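Local coordinates for glycerol dehydratase (Clostridium butyricum, PDB 1R9D), which probably dehydrates glycerol without coenzyme B12, as a lyase of the pyruvate formate lyase-like family of glycyl radical enzymes, at residues 201-215 and 520-534. Residues are numbered along the deposited sequence; the frame is centred on the assembly and turned at random.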
ATOM      1  N   LYS A 201       7.167  10.094  -0.521  1.00 28.82           N
ATOM      2  CA  LYS A 201       7.217  11.259   0.359  1.00 28.95           C
ATOM      3  C   LYS A 201       6.794  12.491  -0.433  1.00 29.17           C
ATOM      4  O   LYS A 201       6.130  13.388   0.088  1.00 27.13           O
ATOM      5  CB  LYS A 201       8.629  11.468   0.913  1.00 30.79           C
ATOM      6  CG  LYS A 201       9.162  10.315   1.758  1.00 32.77           C
ATOM      7  CD  LYS A 201      10.505  10.691   2.381  1.00 36.77           C
ATOM      8  CE  LYS A 201      11.277   9.472   2.862  1.00 39.15           C
ATOM      9  NZ  LYS A 201      10.498   8.652   3.822  1.00 41.63           N
ATOM     10  N   GLU A 202       7.186  12.525  -1.703  1.00 29.10           N
ATOM     11  CA  GLU A 202       6.851  13.640  -2.574  1.00 31.11           C
ATOM     12  C   GLU A 202       5.333  13.754  -2.710  1.00 29.55           C
ATOM     13  O   GLU A 202       4.771  14.847  -2.614  1.00 29.30           O
ATOM     14  CB  GLU A 202       7.521  13.432  -3.938  1.00 34.00           C
ATOM     15  CG  GLU A 202       7.323  14.548  -4.941  1.00 38.98           C
ATOM     16  CD  GLU A 202       6.154  14.290  -5.866  1.00 41.89           C
ATOM     17  OE1 GLU A 202       5.006  14.590  -5.476  1.00 45.04           O
ATOM     18  OE2 GLU A 202       6.383  13.770  -6.980  1.00 44.35           O
ATOM     19  N   LYS A 203       4.665  12.622  -2.915  1.00 28.94           N
ATOM     20  CA  LYS A 203       3.214  12.631  -3.045  1.00 28.59           C
ATOM     21  C   LYS A 203       2.560  13.109  -1.754  1.00 27.70           C
ATOM     22  O   LYS A 203       1.566  13.828  -1.788  1.00 26.77           O
ATOM     23  CB  LYS A 203       2.696  11.238  -3.416  1.00 29.58           C
ATOM     24  CG  LYS A 203       3.195  10.746  -4.773  1.00 32.74           C
ATOM     25  CD  LYS A 203       3.080  11.836  -5.842  1.00 34.82           C
ATOM     26  CE  LYS A 203       3.725  11.399  -7.150  1.00 37.50           C
ATOM     27  NZ  LYS A 203       3.855  12.516  -8.133  1.00 38.92           N
ATOM     28  N   PHE A 204       3.122  12.716  -0.616  1.00 26.71           N
ATOM     29  CA  PHE A 204       2.571  13.143   0.664  1.00 25.46           C
ATOM     30  C   PHE A 204       2.707  14.653   0.848  1.00 25.61           C
ATOM     31  O   PHE A 204       1.760  15.325   1.254  1.00 24.36           O
ATOM     32  CB  PHE A 204       3.274  12.447   1.835  1.00 26.32           C
ATOM     33  CG  PHE A 204       2.882  13.001   3.177  1.00 25.34           C
ATOM     34  CD1 PHE A 204       1.637  12.705   3.729  1.00 25.81           C
ATOM     35  CD2 PHE A 204       3.722  13.880   3.856  1.00 26.33           C
ATOM     36  CE1 PHE A 204       1.234  13.283   4.933  1.00 24.61           C
ATOM     37  CE2 PHE A 204       3.326  14.465   5.063  1.00 24.99           C
ATOM     38  CZ  PHE A 204       2.078  14.164   5.600  1.00 25.50           C
ATOM     39  N   LEU A 205       3.889  15.188   0.560  1.00 25.44           N
ATOM     40  CA  LEU A 205       4.103  16.621   0.729  1.00 26.33           C
ATOM     41  C   LEU A 205       3.219  17.442  -0.204  1.00 26.70           C
ATOM     42  O   LEU A 205       2.700  18.487   0.189  1.00 26.80           O
ATOM     43  CB  LEU A 205       5.581  16.961   0.528  1.00 26.15           C
ATOM     44  CG  LEU A 205       6.486  16.440   1.651  1.00 25.93           C
ATOM     45  CD1 LEU A 205       7.949  16.696   1.307  1.00 26.50           C
ATOM     46  CD2 LEU A 205       6.119  17.120   2.965  1.00 24.74           C
ATOM     47  N   ASN A 206       3.036  16.977  -1.436  1.00 27.26           N
ATOM     48  CA  ASN A 206       2.175  17.705  -2.362  1.00 28.77           C
ATOM     49  C   ASN A 206       0.712  17.595  -1.946  1.00 28.80           C
ATOM     50  O   ASN A 206      -0.100  18.465  -2.271  1.00 29.42           O
ATOM     51  CB  ASN A 206       2.370  17.201  -3.793  1.00 30.26           C
ATOM     52  CG  ASN A 206       3.568  17.845  -4.461  1.00 33.25           C
ATOM     53  OD1 ASN A 206       3.638  19.070  -4.579  1.00 36.38           O
ATOM     54  ND2 ASN A 206       4.518  17.031  -4.889  1.00 34.33           N
ATOM     55  N   SER A 207       0.375  16.530  -1.222  1.00 28.03           N
ATOM     56  CA  SER A 207      -0.992  16.340  -0.750  1.00 27.47           C
ATOM     57  C   SER A 207      -1.258  17.305   0.399  1.00 27.09           C
ATOM     58  O   SER A 207      -2.378  17.781   0.578  1.00 28.38           O
ATOM     59  CB  SER A 207      -1.210  14.898  -0.289  1.00 27.05           C
ATOM     60  OG  SER A 207      -1.200  14.007  -1.388  1.00 28.21           O
ATOM     61  N   VAL A 208      -0.224  17.583   1.186  1.00 26.01           N
ATOM     62  CA  VAL A 208      -0.346  18.526   2.292  1.00 26.02           C
ATOM     63  C   VAL A 208      -0.589  19.921   1.713  1.00 26.80           C
ATOM     64  O   VAL A 208      -1.398  20.689   2.229  1.00 25.85           O
ATOM     65  CB  VAL A 208       0.945  18.575   3.138  1.00 25.87           C
ATOM     66  CG1 VAL A 208       0.927  19.792   4.054  1.00 25.76           C
ATOM     67  CG2 VAL A 208       1.075  17.295   3.962  1.00 26.71           C
ATOM     68  N   ILE A 209       0.130  20.240   0.639  1.00 25.97           N
ATOM     69  CA  ILE A 209       0.004  21.544  -0.005  1.00 27.37           C
ATOM     70  C   ILE A 209      -1.395  21.749  -0.578  1.00 27.45           C
ATOM     71  O   ILE A 209      -2.011  22.797  -0.363  1.00 28.53           O
ATOM     72  CB  ILE A 209       1.068  21.703  -1.116  1.00 27.79           C
ATOM     73  CG1 ILE A 209       2.461  21.704  -0.478  1.00 28.56           C
ATOM     74  CG2 ILE A 209       0.830  22.997  -1.895  1.00 29.20           C
ATOM     75  CD1 ILE A 209       3.608  21.718  -1.466  1.00 29.93           C
ATOM     76  N   ILE A 210      -1.892  20.749  -1.296  1.00 26.91           N
ATOM     77  CA  ILE A 210      -3.225  20.811  -1.881  1.00 28.08           C
ATOM     78  C   ILE A 210      -4.265  20.998  -0.775  1.00 28.69           C
ATOM     79  O   ILE A 210      -5.193  21.806  -0.903  1.00 27.96           O
ATOM     80  CB  ILE A 210      -3.543  19.515  -2.662  1.00 27.97           C
ATOM     81  CG1 ILE A 210      -2.656  19.436  -3.911  1.00 28.63           C
ATOM     82  CG2 ILE A 210      -5.022  19.471  -3.039  1.00 30.56           C
ATOM     83  CD1 ILE A 210      -2.713  18.103  -4.626  1.00 29.72           C
ATOM     84  N   SER A 211      -4.100  20.254   0.316  1.00 27.62           N
ATOM     85  CA  SER A 211      -5.034  20.322   1.436  1.00 28.86           C
ATOM     86  C   SER A 211      -5.068  21.689   2.107  1.00 29.00           C
ATOM     87  O   SER A 211      -6.144  22.220   2.402  1.00 30.34           O
ATOM     88  CB  SER A 211      -4.689  19.248   2.475  1.00 28.36           C
ATOM     89  OG  SER A 211      -4.832  17.954   1.920  1.00 27.58           O
ATOM     90  N   CYS A 212      -3.894  22.258   2.358  1.00 29.08           N
ATOM     91  CA  CYS A 212      -3.820  23.565   2.994  1.00 29.46           C
ATOM     92  C   CYS A 212      -4.304  24.675   2.062  1.00 30.45           C
ATOM     93  O   CYS A 212      -4.863  25.677   2.516  1.00 30.03           O
ATOM     94  CB  CYS A 212      -2.393  23.840   3.470  1.00 29.76           C
ATOM     95  SG  CYS A 212      -1.926  22.852   4.933  1.00 31.96           S
ATOM     96  N   GLU A 213      -4.093  24.500   0.761  1.00 30.51           N
ATOM     97  CA  GLU A 213      -4.548  25.498  -0.199  1.00 31.81           C
ATOM     98  C   GLU A 213      -6.070  25.471  -0.223  1.00 31.04           C
ATOM     99  O   GLU A 213      -6.717  26.502  -0.416  1.00 31.00           O
ATOM    100  CB  GLU A 213      -3.981  25.210  -1.595  1.00 32.80           C
ATOM    101  CG  GLU A 213      -2.462  25.270  -1.649  1.00 37.19           C
ATOM    102  CD  GLU A 213      -1.896  25.067  -3.042  1.00 39.48           C
ATOM    103  OE1 GLU A 213      -2.358  24.147  -3.756  1.00 40.84           O
ATOM    104  OE2 GLU A 213      -0.972  25.823  -3.419  1.00 41.98           O
ATOM    105  N   ALA A 214      -6.639  24.286  -0.012  1.00 29.57           N
ATOM    106  CA  ALA A 214      -8.089  24.141   0.006  1.00 30.14           C
ATOM    107  C   ALA A 214      -8.644  24.828   1.250  1.00 30.39           C
ATOM    108  O   ALA A 214      -9.729  25.413   1.214  1.00 29.75           O
ATOM    109  CB  ALA A 214      -8.478  22.666   0.001  1.00 30.45           C
ATOM    110  N   ALA A 215      -7.896  24.756   2.351  1.00 29.76           N
ATOM    111  CA  ALA A 215      -8.322  25.391   3.593  1.00 29.45           C
ATOM    112  C   ALA A 215      -8.410  26.898   3.368  1.00 29.67           C
ATOM    113  O   ALA A 215      -9.370  27.542   3.794  1.00 29.18           O
ATOM    114  CB  ALA A 215      -7.330  25.082   4.712  1.00 29.17           C
ATOM    115  N   PRO A 520      -3.882  13.910   4.942  1.00 26.51           N
ATOM    116  CA  PRO A 520      -2.948  14.995   4.608  1.00 27.44           C
ATOM    117  C   PRO A 520      -3.070  16.243   5.483  1.00 27.32           C
ATOM    118  O   PRO A 520      -2.074  16.740   6.008  1.00 27.86           O
ATOM    119  CB  PRO A 520      -3.281  15.313   3.143  1.00 28.77           C
ATOM    120  CG  PRO A 520      -3.969  14.090   2.645  1.00 29.94           C
ATOM    121  CD  PRO A 520      -4.793  13.650   3.816  1.00 28.35           C
ATOM    122  N   PHE A 521      -4.288  16.755   5.637  1.00 26.33           N
ATOM    123  CA  PHE A 521      -4.487  17.971   6.421  1.00 26.34           C
ATOM    124  C   PHE A 521      -4.124  17.811   7.900  1.00 26.20           C
ATOM    125  O   PHE A 521      -3.313  18.569   8.436  1.00 25.94           O
ATOM    126  CB  PHE A 521      -5.935  18.461   6.285  1.00 27.55           C
ATOM    127  CG  PHE A 521      -6.194  19.780   6.962  1.00 29.07           C
ATOM    128  CD1 PHE A 521      -6.930  19.841   8.142  1.00 29.76           C
ATOM    129  CD2 PHE A 521      -5.676  20.959   6.433  1.00 29.24           C
ATOM    130  CE1 PHE A 521      -7.148  21.059   8.791  1.00 30.29           C
ATOM    131  CE2 PHE A 521      -5.886  22.183   7.071  1.00 30.52           C
ATOM    132  CZ  PHE A 521      -6.624  22.235   8.254  1.00 30.69           C
ATOM    133  N   LEU A 522      -4.722  16.825   8.554  1.00 25.80           N
ATOM    134  CA  LEU A 522      -4.449  16.589   9.967  1.00 25.18           C
ATOM    135  C   LEU A 522      -2.956  16.347  10.218  1.00 25.04           C
ATOM    136  O   LEU A 522      -2.370  16.905  11.147  1.00 24.60           O
ATOM    137  CB  LEU A 522      -5.248  15.379  10.456  1.00 25.64           C
ATOM    138  CG  LEU A 522      -5.143  15.091  11.956  1.00 26.04           C
ATOM    139  CD1 LEU A 522      -5.886  16.172  12.724  1.00 26.36           C
ATOM    140  CD2 LEU A 522      -5.725  13.716  12.269  1.00 27.56           C
ATOM    141  N   SER A 523      -2.343  15.519   9.377  1.00 25.58           N
ATOM    142  CA  SER A 523      -0.930  15.184   9.532  1.00 25.83           C
ATOM    143  C   SER A 523       0.017  16.375   9.454  1.00 26.06           C
ATOM    144  O   SER A 523       1.056  16.394  10.119  1.00 25.83           O
ATOM    145  CB  SER A 523      -0.521  14.145   8.483  1.00 26.37           C
ATOM    146  OG  SER A 523      -1.241  12.935   8.651  1.00 27.98           O
ATOM    147  N   SER A 524      -0.340  17.370   8.651  1.00 26.86           N
ATOM    148  CA  SER A 524       0.509  18.542   8.482  1.00 26.56           C
ATOM    149  C   SER A 524       0.674  19.346   9.765  1.00 27.25           C
ATOM    150  O   SER A 524       1.611  20.131   9.891  1.00 27.57           O
ATOM    151  CB  SER A 524      -0.052  19.445   7.375  1.00 26.59           C
ATOM    152  OG  SER A 524      -1.278  20.043   7.766  1.00 28.62           O
ATOM    153  N   MET A 525      -0.231  19.143  10.718  1.00 26.06           N
ATOM    154  CA  MET A 525      -0.186  19.881  11.973  1.00 25.86           C
ATOM    155  C   MET A 525       0.324  19.087  13.178  1.00 25.50           C
ATOM    156  O   MET A 525       0.116  19.493  14.320  1.00 25.39           O
ATOM    157  CB  MET A 525      -1.573  20.456  12.275  1.00 27.17           C
ATOM    158  CG  MET A 525      -2.062  21.412  11.194  1.00 27.87           C
ATOM    159  SD  MET A 525      -3.715  22.044  11.510  1.00 29.32           S
ATOM    160  CE  MET A 525      -4.685  20.640  11.081  1.00 26.66           C
ATOM    161  N   VAL A 526       0.992  17.965  12.923  1.00 25.01           N
ATOM    162  CA  VAL A 526       1.549  17.139  13.998  1.00 25.10           C
ATOM    163  C   VAL A 526       3.004  16.822  13.644  1.00 26.22           C
ATOM    164  O   VAL A 526       3.298  16.340  12.553  1.00 25.89           O
ATOM    165  CB  VAL A 526       0.754  15.832  14.180  1.00 25.37           C
ATOM    166  CG1 VAL A 526       1.362  15.008  15.323  1.00 25.10           C
ATOM    167  CG2 VAL A 526      -0.701  16.159  14.488  1.00 24.97           C
ATOM    168  N   ASP A 527       3.900  17.090  14.585  1.00 27.83           N
ATOM    169  CA  ASP A 527       5.333  16.918  14.375  1.00 30.92           C
ATOM    170  C   ASP A 527       5.957  15.683  13.768  1.00 33.95           C
ATOM    171  O   ASP A 527       5.588  14.544  14.048  1.00 35.18           O
ATOM    172  CB  ASP A 527       6.085  17.267  15.650  1.00 32.19           C
ATOM    173  CG  ASP A 527       6.399  18.740  15.735  1.00 33.83           C
ATOM    174  OD1 ASP A 527       6.984  19.174  16.752  1.00 35.89           O
ATOM    175  OD2 ASP A 527       6.059  19.464  14.769  1.00 33.52           O
ATOM    176  N   ASN A 528       6.948  15.973  12.929  1.00 34.30           N
ATOM    177  CA  ASN A 528       7.726  15.004  12.195  1.00 32.82           C
ATOM    178  C   ASN A 528       7.011  14.523  10.937  1.00 30.49           C
ATOM    179  O   ASN A 528       7.664  14.044  10.024  1.00 31.73           O
ATOM    180  CB  ASN A 528       8.120  13.834  13.097  1.00 33.16           C
ATOM    181  CG  ASN A 528       8.927  14.278  14.311  1.00 33.06           C
ATOM    182  OD1 ASN A 528       9.082  15.474  14.569  1.00 31.59           O
ATOM    183  ND2 ASN A 528       9.434  13.311  15.069  1.00 33.04           N
ATOM    184  N   CYS A 529       5.687  14.670  10.856  1.00 29.33           N
ATOM    185  CA  CYS A 529       4.997  14.221   9.646  1.00 28.87           C
ATOM    186  C   CYS A 529       5.581  14.887   8.399  1.00 28.47           C
ATOM    187  O   CYS A 529       5.973  14.201   7.459  1.00 28.28           O
ATOM    188  CB  CYS A 529       3.491  14.486   9.727  1.00 28.89           C
ATOM    189  SG  CYS A 529       2.606  13.298  10.796  1.00 26.68           S
ATOM    190  N   ILE A 530       5.645  16.217   8.387  1.00 28.55           N
ATOM    191  CA  ILE A 530       6.204  16.922   7.232  1.00 28.49           C
ATOM    192  C   ILE A 530       7.689  16.584   7.104  1.00 28.87           C
ATOM    193  O   ILE A 530       8.173  16.278   6.018  1.00 28.56           O
ATOM    194  CB  ILE A 530       6.051  18.455   7.368  1.00 28.91           C
ATOM    195  CG1 ILE A 530       4.579  18.842   7.251  1.00 29.13           C
ATOM    196  CG2 ILE A 530       6.874  19.167   6.287  1.00 29.36           C
ATOM    197  CD1 ILE A 530       4.318  20.326   7.437  1.00 29.92           C
ATOM    198  N   GLY A 531       8.400  16.630   8.228  1.00 29.79           N
ATOM    199  CA  GLY A 531       9.824  16.330   8.228  1.00 30.15           C
ATOM    200  C   GLY A 531      10.156  14.917   7.785  1.00 30.00           C
ATOM    201  O   GLY A 531      11.177  14.692   7.135  1.00 30.06           O
ATOM    202  N   LYS A 532       9.300  13.962   8.139  1.00 29.42           N
ATOM    203  CA  LYS A 532       9.513  12.565   7.773  1.00 30.24           C
ATOM    204  C   LYS A 532       8.872  12.247   6.429  1.00 29.42           C
ATOM    205  O   LYS A 532       9.147  11.206   5.831  1.00 29.46           O
ATOM    206  CB  LYS A 532       8.919  11.637   8.835  1.00 32.37           C
ATOM    207  CG  LYS A 532       9.508  11.792  10.227  1.00 35.78           C
ATOM    208  CD  LYS A 532      10.947  11.312  10.290  1.00 38.69           C
ATOM    209  CE  LYS A 532      11.481  11.392  11.715  1.00 40.53           C
ATOM    210  NZ  LYS A 532      12.889  10.917  11.816  1.00 43.06           N
ATOM    211  N   GLY A 533       8.012  13.147   5.961  1.00 28.78           N
ATOM    212  CA  GLY A 533       7.334  12.934   4.694  1.00 27.80           C
ATOM    213  C   GLY A 533       6.344  11.782   4.743  1.00 27.35           C
ATOM    214  O   GLY A 533       6.159  11.078   3.754  1.00 26.34           O
ATOM    215  N   LYS A 534       5.700  11.587   5.890  1.00 26.98           N
ATOM    216  CA  LYS A 534       4.733  10.502   6.044  1.00 27.27           C
ATOM    217  C   LYS A 534       3.567  10.889   6.953  1.00 26.14           C
ATOM    218  O   LYS A 534       3.724  11.667   7.889  1.00 24.11           O
ATOM    219  CB  LYS A 534       5.436   9.256   6.596  1.00 31.16           C
ATOM    220  CG  LYS A 534       6.245   9.529   7.848  1.00 34.56           C
ATOM    221  CD  LYS A 534       7.210   8.387   8.185  1.00 38.60           C
ATOM    222  CE  LYS A 534       6.475   7.102   8.509  1.00 39.57           C
ATOM    223  NZ  LYS A 534       7.354   6.085   9.166  1.00 40.67           N
TER
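A Schellman motif ends helix 529-532 beside the long helix 197-230, and Phe-204 of that helix packs against it in the pyruvate formate lyase-like part of the chain. Lys-534 N returns to Cys-529 O (3.1 Å), with Gly-533, at positive phi, as the C-prime residue. With CG anti to the backbone N (chi1 172°), the Phe-204 ring reaches across to this turn: Lys-534 C lies over the centre of one face, Val-208 CG2 over the rim of the opposite one, and Ser-523 CB meets the edge in plane. Gly-533 O receives a CA-H...O contact from Lys-201 CA at 3.6 Å. Nearby, the side chains of Leu-205 and Ile-530 cross at about a right angle, CD2 to CG2 4.0 Å. Farther along, the short helix 520-524 lies nearly perpendicular to 201-215, its axis 8.5 Å away, where Pro-520 CB approaches Ser-211 OG and Phe-521 CE2 meets Ala-215 CB at 4.0 Å. Helices 47-61 and 260-277 also pack around this end. Ser-211 OG and N bind Ser-207 O from opposite faces of its carbonyl plane. Ser-524 OG bonds back to Phe-521 O, while its CB presses tightly on Val-208 CG1 at 3.5 Å.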